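Local coordinates for 373aa long hypothetical citrate synthase (Sulfolobus tokodaii, PDB 1VGP), which belongs to the citrate synthase family, a group of largely helical proteins, and pairs with a second copy of the same chain in its assembly, at residues 188-193 / 341-346; 194-199 / 345-350; 124-129 / 154-159. All coordinates share one frame; numbering follows the deposited sequence.

Contact 1 of 3, residues 188-193 / 341-346; sequences ASLVVA and AHIMEY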
loop_
_atom_site.group_PDB
_atom_site.type_symbol
_atom_site.label_atom_id
_atom_site.label_comp_id
_atom_site.label_asym_id
_atom_site.label_seq_id
_atom_site.Cartn_x
_atom_site.Cartn_y
_atom_site.Cartn_z
ATOM N N ALA A 188 0.715 4.809 5.671
ATOM C CA ALA A 188 0.757 3.625 4.817
ATOM C C ALA A 188 1.971 3.719 3.895
ATOM O O ALA A 188 2.680 2.731 3.695
ATOM C CB ALA A 188 -0.534 3.515 3.995
ATOM N N SER A 189 2.196 4.915 3.349
ATOM C CA SER A 189 3.389 5.236 2.563
ATOM C C SER A 189 4.663 4.872 3.308
ATOM O O SER A 189 5.543 4.202 2.771
ATOM C CB SER A 189 3.435 6.740 2.279
ATOM O OG SER A 189 2.901 7.010 1.008
ATOM N N LEU A 190 4.746 5.357 4.544
ATOM C CA LEU A 190 5.939 5.231 5.355
ATOM C C LEU A 190 6.206 3.758 5.703
ATOM O O LEU A 190 7.361 3.318 5.743
ATOM C CB LEU A 190 5.780 6.060 6.634
ATOM C CG LEU A 190 6.453 7.433 6.737
ATOM C CD1 LEU A 190 6.900 7.948 5.371
ATOM C CD2 LEU A 190 5.472 8.407 7.398
ATOM N N VAL A 191 5.144 3.001 5.948
ATOM C CA VAL A 191 5.310 1.596 6.250
ATOM C C VAL A 191 5.989 0.884 5.086
ATOM O O VAL A 191 6.945 0.124 5.272
ATOM C CB VAL A 191 3.961 0.910 6.532
ATOM C CG1 VAL A 191 4.196 -0.569 6.856
ATOM C CG2 VAL A 191 3.231 1.627 7.683
ATOM N N VAL A 192 5.499 1.128 3.877
ATOM C CA VAL A 192 6.102 0.516 2.705
ATOM C C VAL A 192 7.523 1.060 2.504
ATOM O O VAL A 192 8.465 0.297 2.266
ATOM C CB VAL A 192 5.238 0.774 1.457
ATOM C CG1 VAL A 192 5.975 0.343 0.202
ATOM C CG2 VAL A 192 3.925 0.005 1.587
ATOM N N ALA A 193 7.681 2.374 2.619
ATOM C CA ALA A 193 8.978 2.979 2.389
ATOM C C ALA A 193 10.023 2.451 3.371
ATOM O O ALA A 193 11.202 2.342 3.032
ATOM C CB ALA A 193 8.886 4.508 2.487
ATOM N N ALA A 341 7.998 13.721 0.493
ATOM C CA ALA A 341 8.769 14.463 1.490
ATOM C C ALA A 341 8.983 13.637 2.749
ATOM O O ALA A 341 10.105 13.519 3.242
ATOM C CB ALA A 341 8.056 15.775 1.846
ATOM N N HIS A 342 7.899 13.079 3.276
ATOM C CA HIS A 342 7.961 12.325 4.521
ATOM C C HIS A 342 8.847 11.100 4.384
ATOM O O HIS A 342 9.631 10.798 5.291
ATOM C CB HIS A 342 6.551 11.915 4.964
ATOM C CG HIS A 342 5.836 12.992 5.710
ATOM N ND1 HIS A 342 6.131 13.303 7.019
ATOM C CD2 HIS A 342 4.908 13.890 5.308
ATOM C CE1 HIS A 342 5.418 14.350 7.389
ATOM N NE2 HIS A 342 4.667 14.727 6.371
ATOM N N ILE A 343 8.722 10.409 3.250
ATOM C CA ILE A 343 9.554 9.252 2.942
ATOM C C ILE A 343 11.030 9.660 2.906
ATOM O O ILE A 343 11.887 8.996 3.501
ATOM C CB ILE A 343 9.138 8.643 1.582
ATOM C CG1 ILE A 343 7.755 8.002 1.711
ATOM C CG2 ILE A 343 10.171 7.635 1.112
ATOM C CD1 ILE A 343 7.128 7.585 0.391
ATOM N N MET A 344 11.315 10.761 2.212
ATOM C CA MET A 344 12.665 11.308 2.180
ATOM C C MET A 344 13.159 11.548 3.602
ATOM O O MET A 344 14.272 11.163 3.959
ATOM C CB MET A 344 12.691 12.615 1.391
ATOM C CG MET A 344 13.085 12.458 -0.070
ATOM S SD MET A 344 12.637 13.889 -1.097
ATOM C CE MET A 344 13.959 15.004 -0.753
ATOM N N GLU A 345 12.319 12.178 4.414
ATOM C CA GLU A 345 12.680 12.520 5.780
ATOM C C GLU A 345 12.816 11.276 6.659
ATOM O O GLU A 345 13.718 11.194 7.486
ATOM C CB GLU A 345 11.623 13.450 6.376
ATOM C CG GLU A 345 11.920 13.892 7.789
ATOM C CD GLU A 345 10.854 14.806 8.344
ATOM O OE1 GLU A 345 9.709 14.331 8.537
ATOM O OE2 GLU A 345 11.156 16.003 8.585
ATOM N N TYR A 346 11.916 10.316 6.480
ATOM C CA TYR A 346 11.883 9.143 7.337
ATOM C C TYR A 346 13.096 8.246 7.112
ATOM O O TYR A 346 13.611 7.638 8.054
ATOM C CB TYR A 346 10.604 8.336 7.090
ATOM C CG TYR A 346 10.426 7.197 8.055
ATOM C CD1 TYR A 346 9.797 7.399 9.281
ATOM C CD2 TYR A 346 10.929 5.921 7.766
ATOM C CE1 TYR A 346 9.673 6.361 10.202
ATOM C CE2 TYR A 346 10.813 4.878 8.678
ATOM C CZ TYR A 346 10.185 5.103 9.900
ATOM O OH TYR A 346 10.075 4.087 10.829
#
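Leu190 on helix 184-193 and Ile343 on helix 327-346 mark the place where the two backbones come nearest, with 5.9 Å between Leu190 CA and Ile343 CA. The segment axes approach to 9.6 Å and run in roughly the same direction, at a signed crossing angle of -42°. No hydrogen bond joins them. Leu190 does much of the work through one methyl: CD1 reaches onto the opposite backbone, 3.7 Å from Ile343 N, into a hollow bordered by His342 CB, Ile343 CG1 and Tyr346 CB. Ile343 reaches back past it. With CG1 beside its backbone N (chi1 -69°) and the chain extended beyond, Ile343 sends CD1 to within 4.2 Å of Ser189 CB, while its other branch, CG2, meets Ala193 CB at 3.6 Å. The Tyr346 ring lies obliquely to Leu190, ring atom CG 4.2 Å from Leu190 CG.

The polar ends turn elsewhere. His342 takes part through its CB and backbone C, while its NE2 is hydrogen-bonded to Asp179; Tyr346 OH pairs with Lys351 O, and its ring forms a cation-pi contact with Lys5 of the second subunit. This is apolar helix-on-helix packing in the largely helical citrate synthase fold, at the subunit interface, which helix 184-193 also lines: its Ala188 and Val191 pack against Val191 and Ala188 of the second subunit.

Contact 2 of 3, residues 194-199 / 345-350; sequences STFSDL and EYIKDN
Ser194 and Asn350 have the nearest CA atoms of the two segments, 6.1 Å from Ser194 CA to Asn350 CA, where the loop leaving helix 184-193 meets the turn that follows helix 327-346. Phe196, with positive phi, closes the first helix in a Schellman motif, and its side chain reaches across to the other segment. Asn350 makes the polar link: ND2 donates to Ser194 O at 2.8 Å in a nearly straight bond. The acceptor lies in the plane of the Asn350 amide, but the donor stands above the Ser194 carbonyl plane, 37° out of it. ND2 of the same amide lies over one face of the Phe196 ring, near its rim, the two planes 27° apart, and Asn350 CG is 3.5 Å from Phe196 CE2. Having CG anti to the backbone N (chi1 -172°) carries the Asn350 amide toward both partners. Ile347 comes to the ring from its edge, in plane, CG2 3.6 Å from Phe196 CE2.

Ser194 CB touches both Asn350 OD1 and Tyr346 CE2, at 3.5 and 3.6 Å, while its OG turns to Val191 O and Ile353 N. Leu214 of the second subunit packs on both Phe196 and Asn350. The chemistry implies an amide fixed in two ways: the bond to Ser194 O sets its rotation, the Phe196 ring lies against its ND2 end, and an N-H is supplied to a carbonyl just past a helix end.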
loop_
_atom_site.group_PDB
_atom_site.type_symbol
_atom_site.label_atom_id
_atom_site.label_comp_id
_atom_site.label_asym_id
_atom_site.label_seq_id
_atom_site.Cartn_x
_atom_site.Cartn_y
_atom_site.Cartn_z
ATOM N N SER A 194 9.599 2.112 4.583
ATOM C CA SER A 194 10.553 1.768 5.631
ATOM C C SER A 194 11.141 0.385 5.410
ATOM O O SER A 194 12.046 -0.034 6.130
ATOM C CB SER A 194 9.893 1.819 7.008
ATOM O OG SER A 194 9.075 0.684 7.205
ATOM N N THR A 195 10.627 -0.328 4.413
ATOM C CA THR A 195 11.225 -1.600 4.006
ATOM C C THR A 195 12.128 -1.370 2.801
ATOM O O THR A 195 12.711 -2.310 2.261
ATOM C CB THR A 195 10.156 -2.633 3.619
ATOM O OG1 THR A 195 9.623 -2.301 2.334
ATOM C CG2 THR A 195 9.038 -2.644 4.634
ATOM N N PHE A 196 12.228 -0.107 2.393
ATOM C CA PHE A 196 13.036 0.299 1.251
ATOM C C PHE A 196 12.555 -0.289 -0.058
ATOM O O PHE A 196 13.307 -0.351 -1.030
ATOM C CB PHE A 196 14.514 -0.051 1.463
ATOM C CG PHE A 196 15.254 0.961 2.286
ATOM C CD1 PHE A 196 16.605 0.803 2.566
ATOM C CD2 PHE A 196 14.588 2.077 2.803
ATOM C CE1 PHE A 196 17.289 1.739 3.351
ATOM C CE2 PHE A 196 15.261 3.026 3.593
ATOM C CZ PHE A 196 16.613 2.854 3.867
ATOM N N SER A 197 11.292 -0.705 -0.084
ATOM C CA SER A 197 10.595 -0.923 -1.345
ATOM C C SER A 197 10.684 0.346 -2.185
ATOM O O SER A 197 11.034 1.419 -1.679
ATOM C CB SER A 197 9.134 -1.273 -1.082
ATOM O OG SER A 197 8.537 -1.827 -2.232
ATOM N N ASP A 198 10.379 0.230 -3.471
ATOM C CA ASP A 198 10.542 1.358 -4.386
ATOM C C ASP A 198 9.505 2.444 -4.143
ATOM O O ASP A 198 8.421 2.192 -3.607
ATOM C CB ASP A 198 10.411 0.882 -5.820
ATOM C CG ASP A 198 9.018 0.387 -6.128
ATOM O OD1 ASP A 198 8.677 -0.739 -5.685
ATOM O OD2 ASP A 198 8.267 1.128 -6.798
ATOM N N LEU A 199 9.834 3.650 -4.581
ATOM C CA LEU A 199 8.963 4.799 -4.393
ATOM C C LEU A 199 7.556 4.545 -4.911
ATOM O O LEU A 199 6.585 4.920 -4.265
ATOM C CB LEU A 199 9.550 6.027 -5.087
ATOM C CG LEU A 199 8.888 7.349 -4.697
ATOM C CD1 LEU A 199 8.928 7.515 -3.192
ATOM C CD2 LEU A 199 9.610 8.503 -5.384
ATOM N N GLU A 345 12.319 12.178 4.414
ATOM C CA GLU A 345 12.680 12.520 5.780
ATOM C C GLU A 345 12.816 11.276 6.659
ATOM O O GLU A 345 13.718 11.194 7.486
ATOM C CB GLU A 345 11.623 13.450 6.376
ATOM C CG GLU A 345 11.920 13.892 7.789
ATOM C CD GLU A 345 10.854 14.806 8.344
ATOM O OE1 GLU A 345 9.709 14.331 8.537
ATOM O OE2 GLU A 345 11.156 16.003 8.585
ATOM N N TYR A 346 11.916 10.316 6.480
ATOM C CA TYR A 346 11.883 9.143 7.337
ATOM C C TYR A 346 13.096 8.246 7.112
ATOM O O TYR A 346 13.611 7.638 8.054
ATOM C CB TYR A 346 10.604 8.336 7.090
ATOM C CG TYR A 346 10.426 7.197 8.055
ATOM C CD1 TYR A 346 9.797 7.399 9.281
ATOM C CD2 TYR A 346 10.929 5.921 7.766
ATOM C CE1 TYR A 346 9.673 6.361 10.202
ATOM C CE2 TYR A 346 10.813 4.878 8.678
ATOM C CZ TYR A 346 10.185 5.103 9.900
ATOM O OH TYR A 346 10.075 4.087 10.829
ATOM N N ILE A 347 13.560 8.150 5.870
ATOM C CA ILE A 347 14.609 7.176 5.560
ATOM C C ILE A 347 16.041 7.705 5.694
ATOM O O ILE A 347 16.981 7.004 5.338
ATOM C CB ILE A 347 14.444 6.574 4.130
ATOM C CG1 ILE A 347 14.561 7.667 3.066
ATOM C CG2 ILE A 347 13.117 5.857 4.019
ATOM C CD1 ILE A 347 14.526 7.131 1.657
ATOM N N LYS A 348 16.224 8.914 6.214
ATOM C CA LYS A 348 17.561 9.322 6.548
ATOM C C LYS A 348 18.056 8.430 7.686
ATOM O O LYS A 348 19.163 7.909 7.632
ATOM C CB LYS A 348 17.609 10.819 6.927
ATOM C CG LYS A 348 17.639 11.723 5.683
ATOM C CD LYS A 348 18.023 13.174 5.968
ATOM C CE LYS A 348 16.792 14.040 6.223
ATOM N NZ LYS A 348 16.000 13.572 7.411
ATOM N N ASP A 349 17.203 8.210 8.682
ATOM C CA ASP A 349 17.454 7.208 9.729
ATOM C C ASP A 349 16.426 6.110 9.629
ATOM O O ASP A 349 15.560 6.028 10.495
ATOM C CB ASP A 349 17.281 7.830 11.109
ATOM C CG ASP A 349 18.565 7.959 11.851
ATOM O OD1 ASP A 349 19.318 8.896 11.504
ATOM O OD2 ASP A 349 18.810 7.146 12.763
ATOM N N ASN A 350 16.469 5.271 8.604
ATOM C CA ASN A 350 15.336 4.373 8.456
ATOM C C ASN A 350 15.209 3.416 9.637
ATOM O O ASN A 350 16.200 2.959 10.201
ATOM C CB ASN A 350 15.408 3.565 7.163
ATOM C CG ASN A 350 14.142 2.788 6.914
ATOM O OD1 ASN A 350 13.060 3.367 6.827
ATOM N ND2 ASN A 350 14.258 1.474 6.817
#

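Contact 3 of 3, residues 124-129 / 154-159; sequences FPTIVA and LYMLYG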
loop_
_atom_site.group_PDB
_atom_site.type_symbol
_atom_site.label_atom_id
_atom_site.label_comp_id
_atom_site.label_asym_id
_atom_site.label_seq_id
_atom_site.Cartn_x
_atom_site.Cartn_y
_atom_site.Cartn_z
ATOM N N PHE A 124 1.043 12.869 -11.982
ATOM C CA PHE A 124 -0.273 12.666 -11.378
ATOM C C PHE A 124 -1.326 13.460 -12.134
ATOM O O PHE A 124 -2.337 12.915 -12.566
ATOM C CB PHE A 124 -0.272 13.082 -9.901
ATOM C CG PHE A 124 -0.029 11.942 -8.947
ATOM C CD1 PHE A 124 -1.043 11.487 -8.117
ATOM C CD2 PHE A 124 1.218 11.323 -8.883
ATOM C CE1 PHE A 124 -0.819 10.433 -7.231
ATOM C CE2 PHE A 124 1.451 10.268 -8.001
ATOM C CZ PHE A 124 0.430 9.820 -7.174
ATOM N N PRO A 125 -1.092 14.766 -12.321
ATOM C CA PRO A 125 -2.100 15.556 -13.040
ATOM C C PRO A 125 -2.379 15.044 -14.461
ATOM O O PRO A 125 -3.527 15.064 -14.918
ATOM C CB PRO A 125 -1.532 16.981 -13.006
ATOM C CG PRO A 125 -0.071 16.813 -12.706
ATOM C CD PRO A 125 0.025 15.602 -11.839
ATOM N N THR A 126 -1.335 14.562 -15.137
ATOM C CA THR A 126 -1.463 13.983 -16.474
ATOM C C THR A 126 -2.330 12.731 -16.462
ATOM O O THR A 126 -3.170 12.545 -17.343
ATOM C CB THR A 126 -0.086 13.605 -17.072
ATOM O OG1 THR A 126 0.882 14.609 -16.756
ATOM C CG2 THR A 126 -0.175 13.486 -18.567
ATOM N N ILE A 127 -2.120 11.866 -15.471
ATOM C CA ILE A 127 -2.978 10.690 -15.299
ATOM C C ILE A 127 -4.420 11.138 -15.069
ATOM O O ILE A 127 -5.346 10.648 -15.710
ATOM C CB ILE A 127 -2.544 9.836 -14.086
ATOM C CG1 ILE A 127 -1.124 9.299 -14.298
ATOM C CG2 ILE A 127 -3.525 8.694 -13.874
ATOM C CD1 ILE A 127 -0.563 8.562 -13.095
ATOM N N VAL A 128 -4.599 12.081 -14.151
ATOM C CA VAL A 128 -5.935 12.481 -13.753
ATOM C C VAL A 128 -6.676 13.143 -14.920
ATOM O O VAL A 128 -7.777 12.724 -15.282
ATOM C CB VAL A 128 -5.880 13.434 -12.532
ATOM C CG1 VAL A 128 -7.283 13.866 -12.122
ATOM C CG2 VAL A 128 -5.200 12.730 -11.368
ATOM N N ALA A 129 -6.070 14.161 -15.522
ATOM C CA ALA A 129 -6.734 14.881 -16.608
ATOM C C ALA A 129 -7.036 13.959 -17.798
ATOM O O ALA A 129 -8.129 14.012 -18.373
ATOM C CB ALA A 129 -5.873 16.064 -17.064
ATOM N N LEU A 154 -5.193 22.365 -15.513
ATOM C CA LEU A 154 -6.483 22.792 -16.046
ATOM C C LEU A 154 -6.478 22.764 -17.574
ATOM O O LEU A 154 -7.488 22.430 -18.210
ATOM C CB LEU A 154 -6.813 24.200 -15.550
ATOM C CG LEU A 154 -7.000 24.348 -14.042
ATOM C CD1 LEU A 154 -7.604 25.717 -13.738
ATOM C CD2 LEU A 154 -7.894 23.228 -13.517
ATOM N N TYR A 155 -5.333 23.112 -18.153
ATOM C CA TYR A 155 -5.149 23.006 -19.591
ATOM C C TYR A 155 -5.505 21.615 -20.112
ATOM O O TYR A 155 -6.315 21.482 -21.039
ATOM C CB TYR A 155 -3.703 23.334 -19.971
ATOM C CG TYR A 155 -3.372 22.972 -21.404
ATOM C CD1 TYR A 155 -4.164 23.431 -22.461
ATOM C CD2 TYR A 155 -2.285 22.151 -21.702
ATOM C CE1 TYR A 155 -3.880 23.076 -23.777
ATOM C CE2 TYR A 155 -1.993 21.790 -23.013
ATOM C CZ TYR A 155 -2.791 22.255 -24.046
ATOM O OH TYR A 155 -2.500 21.895 -25.340
ATOM N N MET A 156 -4.891 20.587 -19.525
ATOM C CA MET A 156 -5.085 19.217 -19.992
ATOM C C MET A 156 -6.502 18.739 -19.716
ATOM O O MET A 156 -6.930 17.724 -20.245
ATOM C CB MET A 156 -4.092 18.265 -19.322
ATOM C CG MET A 156 -2.634 18.592 -19.558
ATOM S SD MET A 156 -1.556 17.306 -18.883
ATOM C CE MET A 156 -1.591 17.683 -17.133
ATOM N N LEU A 157 -7.227 19.468 -18.879
ATOM C CA LEU A 157 -8.603 19.107 -18.573
ATOM C C LEU A 157 -9.526 19.751 -19.590
ATOM O O LEU A 157 -10.385 19.083 -20.174
ATOM C CB LEU A 157 -8.975 19.560 -17.149
ATOM C CG LEU A 157 -10.013 18.746 -16.380
ATOM C CD1 LEU A 157 -11.391 19.113 -16.866
ATOM C CD2 LEU A 157 -9.777 17.257 -16.575
ATOM N N TYR A 158 -9.342 21.053 -19.812
ATOM C CA TYR A 158 -10.223 21.810 -20.712
ATOM C C TYR A 158 -9.831 21.646 -22.195
ATOM O O TYR A 158 -10.681 21.719 -23.082
ATOM C CB TYR A 158 -10.194 23.308 -20.380
ATOM C CG TYR A 158 -10.385 23.728 -18.933
ATOM C CD1 TYR A 158 -11.183 23.002 -18.048
ATOM C CD2 TYR A 158 -9.814 24.924 -18.477
ATOM C CE1 TYR A 158 -11.407 23.462 -16.743
ATOM C CE2 TYR A 158 -10.030 25.390 -17.188
ATOM C CZ TYR A 158 -10.829 24.658 -16.321
ATOM O OH TYR A 158 -11.045 25.135 -15.042
ATOM N N GLY A 159 -8.543 21.457 -22.463
ATOM C CA GLY A 159 -8.082 21.532 -23.833
ATOM C C GLY A 159 -7.627 22.926 -24.228
ATOM O O GLY A 159 -6.931 23.100 -25.226
#
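Met156 is the main bump where segments of helices 113-135 and 149-158 run nearly parallel, part of the helix packing of the largely helical citrate synthase fold. Their segment axes lie 9.1 Å apart at a crossing angle of -16°. The hollow that takes Met156 is formed by Pro125, Thr126 and Ala129, along one side of the first helix. The methionine chain runs out extended and then bends at its last torsion (chi3 -77°), which lays the methyl CE against the backbone, 3.7 Å from Thr126 N. That N lies at the kink of the helix, where it makes no bond to the preceding turn. Pro125 CB borders the same methyl at 4.2 Å, and Met156 SD lies 4.1 Å from Thr126 CG2. Thr126 OG1 itself is hydrogen-bonded to Arg72 O.

Ala129 is the small bump facing the other way. Its methyl sits against the root of the methionine, Ala129 CB to Met156 CB 3.6 Å, and here the CA atoms of the two segments are nearest, Ala129 CA to Leu157 CA 5.0 Å. Leu157, whose end comes in toward the first helix, rests its CD2 methyl 3.9 Å from Ala129 CA.

How the contacts relate
Contacts 1 and 2 are two steps of one seam. Their centres are 6 Å apart, they share Glu345 and Tyr346, and they touch directly, Ile343 CD1 lying 4.0 Å from Leu199 CD1 and Ala193 O 4.1 Å from Ile347 CG2. Down this seam the pairing changes from helix on helix to loop on turn, and both contacts reach the second subunit. Contact 3 stands apart: its centre is 27 Å from that of contact 1 and 30 Å from that of contact 2, with nearest atoms about 9 and 8 Å away. It closes earlier in the chain and touches no other subunit; it pairs helices 113-135 and 149-158 of the one chain.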